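Local coordinates for protein putative carbohydrate-active enzyme (Uncultured organism, PDB 5WH8) that is the family 5 glycoside hydrolase domain of a larger multi-modular cellulase and probably hydrolyses O-glycosidic bonds in cellulose, at residues L14-V22 with I227-V235; S133-Y144 with V170-I181. All blocks are in the same frame, centred on the assembly; numbering follows the deposited sequence.

Contact 1 (L14-V22 with I227-V235); sequences LSVQGTQMV and INKGLALFV. With EDO (1,2-ethanediol), chain C; EDO (1,2-ethanediol), chain B.
One water ties Thr19 to the loop ahead of strand 233-239: it donates to Thr19 O (3.1 Å) and Leu231 O, and accepts from Leu233 N. No direct hydrogen bond spans the two segments. A 1,2-ethanediol, probably from the crystallisation liquor, makes a second bridge, its O1 donating to Gly18 O and its O2 accepting from Ala232 N. Between these bridges Ala232 CB presses on the hairpin, 3.4 Å from Thr19 O and 3.7 Å from Val16 CG1. Thr19 keeps OG1 between its backbone N and carbonyl carbon (chi1 61°), leaving CG2 near two carbonyls, 3.5 Å from Leu231 O and 3.6 Å from Ile227 O. Deeper in, Met21 makes a Met-aromatic contact: its straight chain, CG anti to the backbone N (chi1 -173°), brings SD obliquely to the Phe234 ring, 3.9 Å from CE2, and the bend at chi3 only turns CE. Gly230, with positive phi, is the C-prime residue of the Schellman motif that ends helix 217-228. The type II' turn of hairpin 15-22 rests on the link from that helix to strand 233-239 at the N-terminal end of the barrel strands, while Met205 of neighbouring strand 204-211 touches Val16, Met21 and Phe234.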
loop_
_atom_site.group_PDB
_atom_site.type_symbol
_atom_site.label_atom_id
_atom_site.label_comp_id
_atom_site.label_asym_id
_atom_site.label_seq_id
_atom_site.Cartn_x
_atom_site.Cartn_y
_atom_site.Cartn_z
ATOM N N LEU A 14 5.448 1.080 -13.726
ATOM C CA LEU A 14 6.412 1.772 -12.868
ATOM C C LEU A 14 7.620 0.863 -12.574
ATOM O O LEU A 14 7.503 -0.374 -12.564
ATOM C CB LEU A 14 5.751 2.208 -11.548
ATOM C CG LEU A 14 4.410 2.925 -11.668
ATOM C CD1 LEU A 14 3.779 3.186 -10.273
ATOM C CD2 LEU A 14 4.570 4.224 -12.482
ATOM N N SER A 15 8.780 1.476 -12.351
ATOM C CA SER A 15 9.963 0.747 -11.892
ATOM C C SER A 15 10.734 1.585 -10.870
ATOM O O SER A 15 10.380 2.731 -10.586
ATOM C CB SER A 15 10.853 0.370 -13.078
ATOM O OG SER A 15 11.379 1.515 -13.694
ATOM N N VAL A 16 11.785 1.002 -10.297
ATOM C CA VAL A 16 12.625 1.696 -9.314
ATOM C C VAL A 16 13.989 2.037 -9.900
ATOM O O VAL A 16 14.666 1.156 -10.416
ATOM C CB VAL A 16 12.807 0.824 -8.042
ATOM C CG1 VAL A 16 13.449 1.624 -6.920
ATOM C CG2 VAL A 16 11.469 0.253 -7.599
ATOM N N GLN A 17 14.360 3.314 -9.826
ATOM C CA GLN A 17 15.698 3.784 -10.231
ATOM C C GLN A 17 16.345 4.525 -9.066
ATOM O O GLN A 17 15.931 5.627 -8.707
ATOM C CB GLN A 17 15.618 4.704 -11.450
ATOM C CG GLN A 17 15.347 4.000 -12.777
ATOM C CD GLN A 17 15.416 4.947 -13.973
ATOM O OE1 GLN A 17 15.682 6.143 -13.825
ATOM N NE2 GLN A 17 15.184 4.410 -15.165
ATOM N N GLY A 18 17.348 3.902 -8.457
ATOM C CA GLY A 18 17.959 4.436 -7.253
ATOM C C GLY A 18 16.923 4.560 -6.156
ATOM O O GLY A 18 16.223 3.593 -5.837
ATOM N N THR A 19 16.794 5.755 -5.594
ATOM C CA THR A 19 15.847 5.971 -4.512
ATOM C C THR A 19 14.462 6.378 -4.988
ATOM O O THR A 19 13.588 6.662 -4.150
ATOM C CB THR A 19 16.312 7.069 -3.557
ATOM O OG1 THR A 19 16.428 8.303 -4.289
ATOM C CG2 THR A 19 17.646 6.690 -2.916
ATOM N N GLN A 20 14.254 6.399 -6.302
ATOM C CA GLN A 20 13.036 6.964 -6.884
ATOM C C GLN A 20 12.239 5.979 -7.716
ATOM O O GLN A 20 12.774 5.294 -8.587
ATOM C CB GLN A 20 13.387 8.164 -7.757
ATOM C CG GLN A 20 12.169 8.875 -8.331
ATOM C CD GLN A 20 11.346 9.558 -7.249
ATOM O OE1 GLN A 20 11.876 10.375 -6.491
ATOM N NE2 GLN A 20 10.054 9.200 -7.143
ATOM N N MET A 21 10.931 5.952 -7.473
ATOM C CA MET A 21 10.004 5.236 -8.338
ATOM C C MET A 21 9.729 6.110 -9.578
ATOM O O MET A 21 9.453 7.305 -9.450
ATOM C CB MET A 21 8.718 4.910 -7.565
ATOM C CG MET A 21 7.733 4.017 -8.327
ATOM S SD MET A 21 6.284 3.539 -7.337
ATOM C CE MET A 21 5.403 5.106 -7.218
ATOM N N VAL A 22 9.855 5.523 -10.768
ATOM C CA VAL A 22 9.680 6.240 -12.037
ATOM C C VAL A 22 8.630 5.595 -12.944
ATOM O O VAL A 22 8.318 4.416 -12.809
ATOM C CB VAL A 22 11.024 6.326 -12.816
ATOM C CG1 VAL A 22 12.038 7.128 -12.039
ATOM C CG2 VAL A 22 11.586 4.956 -13.137
ATOM N N ILE A 227 17.349 6.660 2.915
ATOM C CA ILE A 227 17.430 7.363 1.650
ATOM C C ILE A 227 18.888 7.690 1.285
ATOM O O ILE A 227 19.315 7.479 0.149
ATOM C CB ILE A 227 16.599 8.655 1.676
ATOM C CG1 ILE A 227 15.108 8.322 1.849
ATOM C CG2 ILE A 227 16.849 9.490 0.376
ATOM C CD1 ILE A 227 14.243 9.541 2.157
ATOM N N ASN A 228 19.648 8.175 2.259
ATOM C CA ASN A 228 21.039 8.528 2.003
ATOM C C ASN A 228 21.889 7.316 1.658
ATOM O O ASN A 228 22.882 7.433 0.908
ATOM C CB ASN A 228 21.615 9.275 3.211
ATOM C CG ASN A 228 21.047 10.684 3.353
ATOM O OD1 ASN A 228 20.506 11.271 2.396
ATOM N ND2 ASN A 228 21.183 11.245 4.528
ATOM N N LYS A 229 21.497 6.148 2.160
ATOM C CA LYS A 229 22.161 4.889 1.836
ATOM C C LYS A 229 21.598 4.181 0.579
ATOM O O LYS A 229 21.988 3.052 0.271
ATOM C CB LYS A 229 22.087 3.954 3.039
ATOM C CG LYS A 229 22.934 4.482 4.212
ATOM C CD LYS A 229 23.016 3.502 5.357
ATOM C CE LYS A 229 23.847 2.270 4.998
ATOM N NZ LYS A 229 25.265 2.599 4.676
ATOM N N GLY A 230 20.675 4.845 -0.115
ATOM C CA GLY A 230 20.236 4.421 -1.435
ATOM C C GLY A 230 18.942 3.647 -1.545
ATOM O O GLY A 230 18.681 3.109 -2.627
ATOM N N LEU A 231 18.137 3.578 -0.479
ATOM C CA LEU A 231 16.850 2.850 -0.542
ATOM C C LEU A 231 15.698 3.740 -1.026
ATOM O O LEU A 231 15.618 4.921 -0.706
ATOM C CB LEU A 231 16.465 2.258 0.819
ATOM C CG LEU A 231 17.446 1.308 1.499
ATOM C CD1 LEU A 231 16.772 0.512 2.578
ATOM C CD2 LEU A 231 18.110 0.386 0.501
ATOM N N ALA A 232 14.820 3.139 -1.818
ATOM C CA ALA A 232 13.582 3.773 -2.270
ATOM C C ALA A 232 12.487 3.402 -1.278
ATOM O O ALA A 232 12.258 2.211 -1.048
ATOM C CB ALA A 232 13.222 3.301 -3.670
ATOM N N LEU A 233 11.860 4.402 -0.676
ATOM C CA LEU A 233 10.863 4.185 0.380
ATOM C C LEU A 233 9.452 4.404 -0.165
ATOM O O LEU A 233 9.234 5.258 -1.030
ATOM C CB LEU A 233 11.092 5.123 1.553
ATOM C CG LEU A 233 12.475 5.104 2.193
ATOM C CD1 LEU A 233 12.453 6.044 3.389
ATOM C CD2 LEU A 233 12.903 3.693 2.592
ATOM N N PHE A 234 8.491 3.639 0.352
ATOM C CA PHE A 234 7.085 3.785 -0.035
ATOM C C PHE A 234 6.253 3.832 1.237
ATOM O O PHE A 234 6.317 2.895 2.024
ATOM C CB PHE A 234 6.648 2.605 -0.924
ATOM C CG PHE A 234 5.430 2.854 -1.799
ATOM C CD1 PHE A 234 4.213 3.250 -1.272
ATOM C CD2 PHE A 234 5.508 2.675 -3.184
ATOM C CE1 PHE A 234 3.098 3.457 -2.113
ATOM C CE2 PHE A 234 4.403 2.881 -4.016
ATOM C CZ PHE A 234 3.203 3.279 -3.471
ATOM N N VAL A 235 5.473 4.897 1.466
ATOM C CA VAL A 235 4.604 4.906 2.653
ATOM C C VAL A 235 3.287 4.189 2.295
ATOM O O VAL A 235 2.314 4.821 1.877
ATOM C CB VAL A 235 4.386 6.343 3.178
ATOM C CG1 VAL A 235 3.383 6.392 4.334
ATOM C CG2 VAL A 235 5.718 6.911 3.663
HETATM C C1 EDO C . 17.062 0.971 -4.332
HETATM O O1 EDO C . 16.380 0.902 -5.590
HETATM C C2 EDO C . 16.451 -0.054 -3.389
HETATM O O2 EDO C . 15.228 0.454 -2.835
HETATM C C1 EDO B . 4.590 -2.018 -11.302
HETATM O O1 EDO B . 4.717 -2.841 -10.155
HETATM C C2 EDO B . 3.523 -0.972 -11.048
HETATM O O2 EDO B . 3.309 -0.271 -12.262
HETATM O O HOH W 1 13.200 7.106 -1.148
#

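Contact 2 (S133-Y144 with V170-I181); sequences SAKHKDDKHVLY and VIRKNDPDKIII. With EDO (1,2-ethanediol), chain B.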
loop_
_atom_site.group_PDB
_atom_site.type_symbol
_atom_site.label_atom_id
_atom_site.label_comp_id
_atom_site.label_asym_id
_atom_site.label_seq_id
_atom_site.Cartn_x
_atom_site.Cartn_y
_atom_site.Cartn_z
ATOM N N SER A 133 1.451 -13.825 -8.465
ATOM C CA SER A 133 2.425 -13.376 -9.449
ATOM C C SER A 133 2.198 -14.045 -10.802
ATOM O O SER A 133 2.369 -13.396 -11.827
ATOM C CB SER A 133 3.867 -13.608 -8.946
ATOM O OG SER A 133 4.128 -14.963 -8.595
ATOM N N ALA A 134 1.789 -15.313 -10.809
ATOM C CA ALA A 134 1.416 -15.971 -12.069
ATOM C C ALA A 134 0.142 -15.341 -12.666
ATOM O O ALA A 134 0.074 -15.059 -13.851
ATOM C CB ALA A 134 1.213 -17.460 -11.855
ATOM N N LYS A 135 -0.857 -15.097 -11.830
ATOM C CA LYS A 135 -2.137 -14.566 -12.300
ATOM C C LYS A 135 -2.013 -13.145 -12.819
ATOM O O LYS A 135 -2.666 -12.784 -13.802
ATOM C CB LYS A 135 -3.172 -14.626 -11.176
ATOM C CG LYS A 135 -4.576 -14.140 -11.528
ATOM C CD LYS A 135 -5.254 -15.055 -12.552
ATOM C CE LYS A 135 -6.756 -14.789 -12.630
ATOM N NZ LYS A 135 -7.052 -13.396 -13.047
ATOM N N HIS A 136 -1.164 -12.346 -12.175
ATOM C CA HIS A 136 -1.113 -10.913 -12.482
ATOM C C HIS A 136 0.165 -10.479 -13.188
ATOM O O HIS A 136 0.446 -9.289 -13.274
ATOM C CB HIS A 136 -1.341 -10.115 -11.186
ATOM C CG HIS A 136 -2.692 -10.369 -10.608
ATOM N ND1 HIS A 136 -3.857 -9.973 -11.243
ATOM C CD2 HIS A 136 -3.077 -11.055 -9.511
ATOM C CE1 HIS A 136 -4.896 -10.389 -10.539
ATOM N NE2 HIS A 136 -4.447 -11.052 -9.487
ATOM N N LYS A 137 0.897 -11.444 -13.757
ATOM C CA LYS A 137 2.109 -11.125 -14.527
ATOM C C LYS A 137 1.890 -10.020 -15.554
ATOM O O LYS A 137 2.724 -9.114 -15.707
ATOM C CB LYS A 137 2.637 -12.378 -15.266
ATOM C CG LYS A 137 3.766 -12.060 -16.269
ATOM C CD LYS A 137 4.177 -13.270 -17.115
ATOM C CE LYS A 137 5.325 -12.899 -18.072
ATOM N NZ LYS A 137 5.626 -13.966 -19.064
ATOM N N ASP A 138 0.788 -10.114 -16.288
ATOM C CA ASP A 138 0.558 -9.210 -17.410
ATOM C C ASP A 138 -0.222 -7.968 -16.986
ATOM O O ASP A 138 -0.605 -7.153 -17.832
ATOM C CB ASP A 138 -0.179 -9.949 -18.527
ATOM C CG ASP A 138 0.661 -11.062 -19.142
ATOM O OD1 ASP A 138 1.904 -10.943 -19.190
ATOM O OD2 ASP A 138 0.066 -12.068 -19.563
ATOM N N ASP A 139 -0.479 -7.840 -15.685
ATOM C CA ASP A 139 -1.113 -6.627 -15.133
ATOM C C ASP A 139 -0.046 -5.579 -14.765
ATOM O O ASP A 139 0.700 -5.767 -13.788
ATOM C CB ASP A 139 -1.956 -6.980 -13.901
ATOM C CG ASP A 139 -3.210 -7.770 -14.237
ATOM O OD1 ASP A 139 -3.701 -7.698 -15.374
ATOM O OD2 ASP A 139 -3.727 -8.447 -13.341
ATOM N N LYS A 140 0.002 -4.487 -15.533
ATOM C CA LYS A 140 0.989 -3.418 -15.369
ATOM C C LYS A 140 0.775 -2.621 -14.098
ATOM O O LYS A 140 1.683 -1.931 -13.653
ATOM C CB LYS A 140 0.934 -2.418 -16.537
ATOM C CG LYS A 140 1.587 -2.859 -17.826
ATOM C CD LYS A 140 1.658 -1.636 -18.749
ATOM C CE LYS A 140 2.334 -1.937 -20.063
ATOM N NZ LYS A 140 2.473 -0.677 -20.833
ATOM N N HIS A 141 -0.433 -2.690 -13.538
ATOM C CA HIS A 141 -0.821 -1.753 -12.486
ATOM C C HIS A 141 -0.669 -2.276 -11.058
ATOM O O HIS A 141 -0.909 -1.520 -10.106
ATOM C CB HIS A 141 -2.267 -1.313 -12.689
ATOM C CG HIS A 141 -3.274 -2.385 -12.434
ATOM N ND1 HIS A 141 -3.292 -3.581 -13.135
ATOM C CD2 HIS A 141 -4.325 -2.435 -11.580
ATOM C CE1 HIS A 141 -4.297 -4.319 -12.702
ATOM N NE2 HIS A 141 -4.946 -3.642 -11.766
ATOM N N VAL A 142 -0.285 -3.542 -10.882
ATOM C CA VAL A 142 -0.136 -4.103 -9.536
ATOM C C VAL A 142 1.263 -3.893 -8.933
ATOM O O VAL A 142 2.283 -3.836 -9.635
ATOM C CB VAL A 142 -0.448 -5.625 -9.489
ATOM C CG1 VAL A 142 -1.912 -5.889 -9.840
ATOM C CG2 VAL A 142 0.481 -6.434 -10.398
ATOM N N LEU A 143 1.286 -3.756 -7.611
ATOM C CA LEU A 143 2.522 -3.768 -6.817
ATOM C C LEU A 143 2.340 -4.820 -5.732
ATOM O O LEU A 143 1.231 -4.988 -5.235
ATOM C CB LEU A 143 2.835 -2.413 -6.170
ATOM C CG LEU A 143 3.103 -1.238 -7.120
ATOM C CD1 LEU A 143 1.792 -0.626 -7.566
ATOM C CD2 LEU A 143 3.950 -0.160 -6.463
ATOM N N TYR A 144 3.416 -5.510 -5.353
ATOM C CA TYR A 144 3.343 -6.625 -4.403
ATOM C C TYR A 144 3.969 -6.246 -3.047
ATOM O O TYR A 144 5.190 -6.087 -2.935
ATOM C CB TYR A 144 4.053 -7.866 -5.012
ATOM C CG TYR A 144 3.499 -8.357 -6.361
ATOM C CD1 TYR A 144 2.122 -8.409 -6.609
ATOM C CD2 TYR A 144 4.363 -8.810 -7.361
ATOM C CE1 TYR A 144 1.636 -8.898 -7.817
ATOM C CE2 TYR A 144 3.893 -9.271 -8.561
ATOM C CZ TYR A 144 2.525 -9.312 -8.790
ATOM O OH TYR A 144 2.050 -9.809 -9.985
ATOM N N VAL A 170 9.972 -16.731 -5.667
ATOM C CA VAL A 170 8.704 -17.339 -6.066
ATOM C C VAL A 170 7.908 -16.362 -6.932
ATOM O O VAL A 170 7.274 -16.752 -7.915
ATOM C CB VAL A 170 7.892 -17.754 -4.831
ATOM C CG1 VAL A 170 6.486 -18.186 -5.202
ATOM C CG2 VAL A 170 8.617 -18.870 -4.066
ATOM N N ILE A 171 7.952 -15.090 -6.567
ATOM C CA ILE A 171 7.294 -14.063 -7.368
ATOM C C ILE A 171 8.014 -13.852 -8.716
ATOM O O ILE A 171 7.389 -13.817 -9.774
ATOM C CB ILE A 171 7.230 -12.725 -6.577
ATOM C CG1 ILE A 171 6.240 -12.866 -5.414
ATOM C CG2 ILE A 171 6.874 -11.551 -7.510
ATOM C CD1 ILE A 171 6.200 -11.619 -4.496
ATOM N N ARG A 172 9.333 -13.729 -8.668
ATOM C CA ARG A 172 10.103 -13.317 -9.837
ATOM C C ARG A 172 10.209 -14.424 -10.889
ATOM O O ARG A 172 10.420 -14.127 -12.061
ATOM C CB ARG A 172 11.494 -12.841 -9.398
ATOM C CG ARG A 172 11.473 -11.498 -8.645
ATOM C CD ARG A 172 11.250 -10.349 -9.626
ATOM N NE ARG A 172 10.788 -9.069 -9.069
ATOM C CZ ARG A 172 11.577 -8.096 -8.634
ATOM N NH1 ARG A 172 12.901 -8.248 -8.597
ATOM N NH2 ARG A 172 11.027 -6.980 -8.178
ATOM N N LYS A 173 10.012 -15.679 -10.504
ATOM C CA LYS A 173 9.997 -16.742 -11.521
ATOM C C LYS A 173 8.770 -16.601 -12.435
ATOM O O LYS A 173 8.796 -17.040 -13.584
ATOM C CB LYS A 173 10.030 -18.127 -10.880
ATOM C CG LYS A 173 8.747 -18.611 -10.281
ATOM C CD LYS A 173 8.835 -20.081 -9.933
ATOM C CE LYS A 173 7.656 -20.526 -9.101
ATOM N NZ LYS A 173 6.420 -20.645 -9.903
ATOM N N ASN A 174 7.700 -15.990 -11.921
ATOM C CA ASN A 174 6.465 -15.753 -12.684
ATOM C C ASN A 174 6.350 -14.349 -13.294
ATOM O O ASN A 174 5.781 -14.176 -14.386
ATOM C CB ASN A 174 5.244 -15.966 -11.796
ATOM C CG ASN A 174 5.119 -17.383 -11.289
ATOM O OD1 ASN A 174 5.343 -18.347 -12.031
ATOM N ND2 ASN A 174 4.742 -17.523 -10.024
ATOM N N ASP A 175 6.853 -13.355 -12.561
ATOM C CA ASP A 175 6.619 -11.942 -12.858
ATOM C C ASP A 175 7.921 -11.166 -12.621
ATOM O O ASP A 175 8.179 -10.643 -11.526
ATOM C CB ASP A 175 5.474 -11.426 -11.974
ATOM C CG ASP A 175 4.980 -10.055 -12.384
ATOM O OD1 ASP A 175 5.628 -9.425 -13.249
ATOM O OD2 ASP A 175 3.941 -9.611 -11.834
ATOM N N PRO A 176 8.786 -11.124 -13.639
ATOM C CA PRO A 176 10.155 -10.630 -13.450
ATOM C C PRO A 176 10.332 -9.136 -13.130
ATOM O O PRO A 176 11.363 -8.787 -12.555
ATOM C CB PRO A 176 10.822 -10.945 -14.803
ATOM C CG PRO A 176 10.032 -12.037 -15.381
ATOM C CD PRO A 176 8.622 -11.858 -14.910
ATOM N N ASP A 177 9.386 -8.280 -13.510
ATOM C CA ASP A 177 9.626 -6.822 -13.484
ATOM C C ASP A 177 8.752 -5.993 -12.510
ATOM O O ASP A 177 8.978 -4.801 -12.314
ATOM C CB ASP A 177 9.465 -6.293 -14.906
ATOM C CG ASP A 177 10.550 -6.824 -15.836
ATOM O OD1 ASP A 177 11.716 -6.437 -15.640
ATOM O OD2 ASP A 177 10.247 -7.639 -16.728
ATOM N N LYS A 178 7.775 -6.625 -11.902
ATOM C CA LYS A 178 6.793 -5.918 -11.063
ATOM C C LYS A 178 7.456 -5.441 -9.767
ATOM O O LYS A 178 8.317 -6.123 -9.235
ATOM C CB LYS A 178 5.625 -6.860 -10.786
ATOM C CG LYS A 178 4.216 -6.233 -10.809
ATOM C CD LYS A 178 3.882 -5.547 -12.109
ATOM C CE LYS A 178 3.920 -6.470 -13.316
ATOM N NZ LYS A 178 2.872 -7.541 -13.272
ATOM N N ILE A 179 7.108 -4.243 -9.288
ATOM C CA ILE A 179 7.665 -3.735 -8.028
ATOM C C ILE A 179 7.212 -4.561 -6.828
ATOM O O ILE A 179 6.024 -4.888 -6.686
ATOM C CB ILE A 179 7.289 -2.268 -7.797
ATOM C CG1 ILE A 179 7.832 -1.418 -8.947
ATOM C CG2 ILE A 179 7.806 -1.756 -6.418
ATOM C CD1 ILE A 179 7.547 0.054 -8.837
ATOM N N ILE A 180 8.193 -4.923 -6.000
ATOM C CA ILE A 180 7.965 -5.585 -4.718
ATOM C C ILE A 180 8.314 -4.595 -3.621
ATOM O O ILE A 180 9.354 -3.920 -3.692
ATOM C CB ILE A 180 8.812 -6.876 -4.574
ATOM C CG1 ILE A 180 8.326 -7.899 -5.603
ATOM C CG2 ILE A 180 8.729 -7.445 -3.167
ATOM C CD1 ILE A 180 9.209 -9.119 -5.763
ATOM N N ILE A 181 7.420 -4.457 -2.638
ATOM C CA ILE A 181 7.617 -3.530 -1.509
ATOM C C ILE A 181 7.796 -4.388 -0.266
ATOM O O ILE A 181 6.909 -5.185 0.065
ATOM C CB ILE A 181 6.424 -2.558 -1.290
ATOM C CG1 ILE A 181 6.020 -1.851 -2.584
ATOM C CG2 ILE A 181 6.776 -1.512 -0.182
ATOM C CD1 ILE A 181 4.697 -1.071 -2.518
HETATM C C1 EDO B . 4.590 -2.018 -11.302
HETATM O O1 EDO B . 4.717 -2.841 -10.155
HETATM C C2 EDO B . 3.523 -0.972 -11.048
HETATM O O2 EDO B . 3.309 -0.271 -12.262
#
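Tyr144 and Lys178 meet at the carboxylate of Asp175. Tyr144 OH donates to Asp175 OD2 at 2.7 Å, nearly in line with the C-O bond, and the ring plane stands 82° from the carboxylate. Lys178 NZ reaches the same oxygen from the syn side in a 2.7 Å salt bridge. The lysine chain curls at chi2, chi3 and chi4, which carries NZ back to the carbonyls of the 136-139 turn; there it also donates to Lys137 O and Asp139 O, both at 2.9 Å and both from above the carbonyl plane. Three acceptors therefore hold this buried ammonium, and its charge would probably keep Asp175 ionised. Packing is close beside it: Ile171 CG2 lies 3.7 Å from Tyr144 CD2, oblique to the ring, and Lys178 CB is near CE2. At the buried helix end Asn174 ND2 gives Ser133 OG a straight bond in the amide plane of Asn174 (3.0 Å); ND2 also bonds Asp130 OD1, and the hydroxyl bonds Trp129 O.

The two segments supply both strands of a beta-alpha-beta unit of the TIM barrel, strand 142-145 crossing over through helix 157-172 to the parallel strand 180-182. Tyr144 N donates to Ile179 O, and Ile181 N to Tyr144 O (2.8 Å). Tyr144 and Ile180 point to one face of the sheet, toward the helices; on the opposite face, inside the barrel, Leu143 CD2 touches Ile181 CD1. At the strand entrance a 1,2-ethanediol, probably from the crystallisation liquor, joins Val142 O to Ile179 N through its O1.

Toward solvent the contact thins out. Exposed Ala134 merely leans on the Asn174 amide. The extended chain of Lys137, its CG anti to the backbone N (chi1 171°), passes over Asn174 O with CD at 3.3 Å.

Overall arrangement
From the N terminus the chain first lays down the 14-22 hairpin and then builds most of the barrel before 227-235 returns to it, so contact 1 closes a loop of 204 intervening residues. Contact 2 is nested inside that loop and closes a much shorter one of 25 residues, holding helix 157-172. Their centres are about 18 Å apart, yet they touch: Phe234 packs against Leu143 and Ile181 within the barrel, and Ile179 reaches Leu14 and Ser15. A shared 1,2-ethanediol also bonds Leu14 N. Together they connect the N-terminal hairpin with strands 142-145, 180-182 and 233-239, at the end of the barrel where these strands begin.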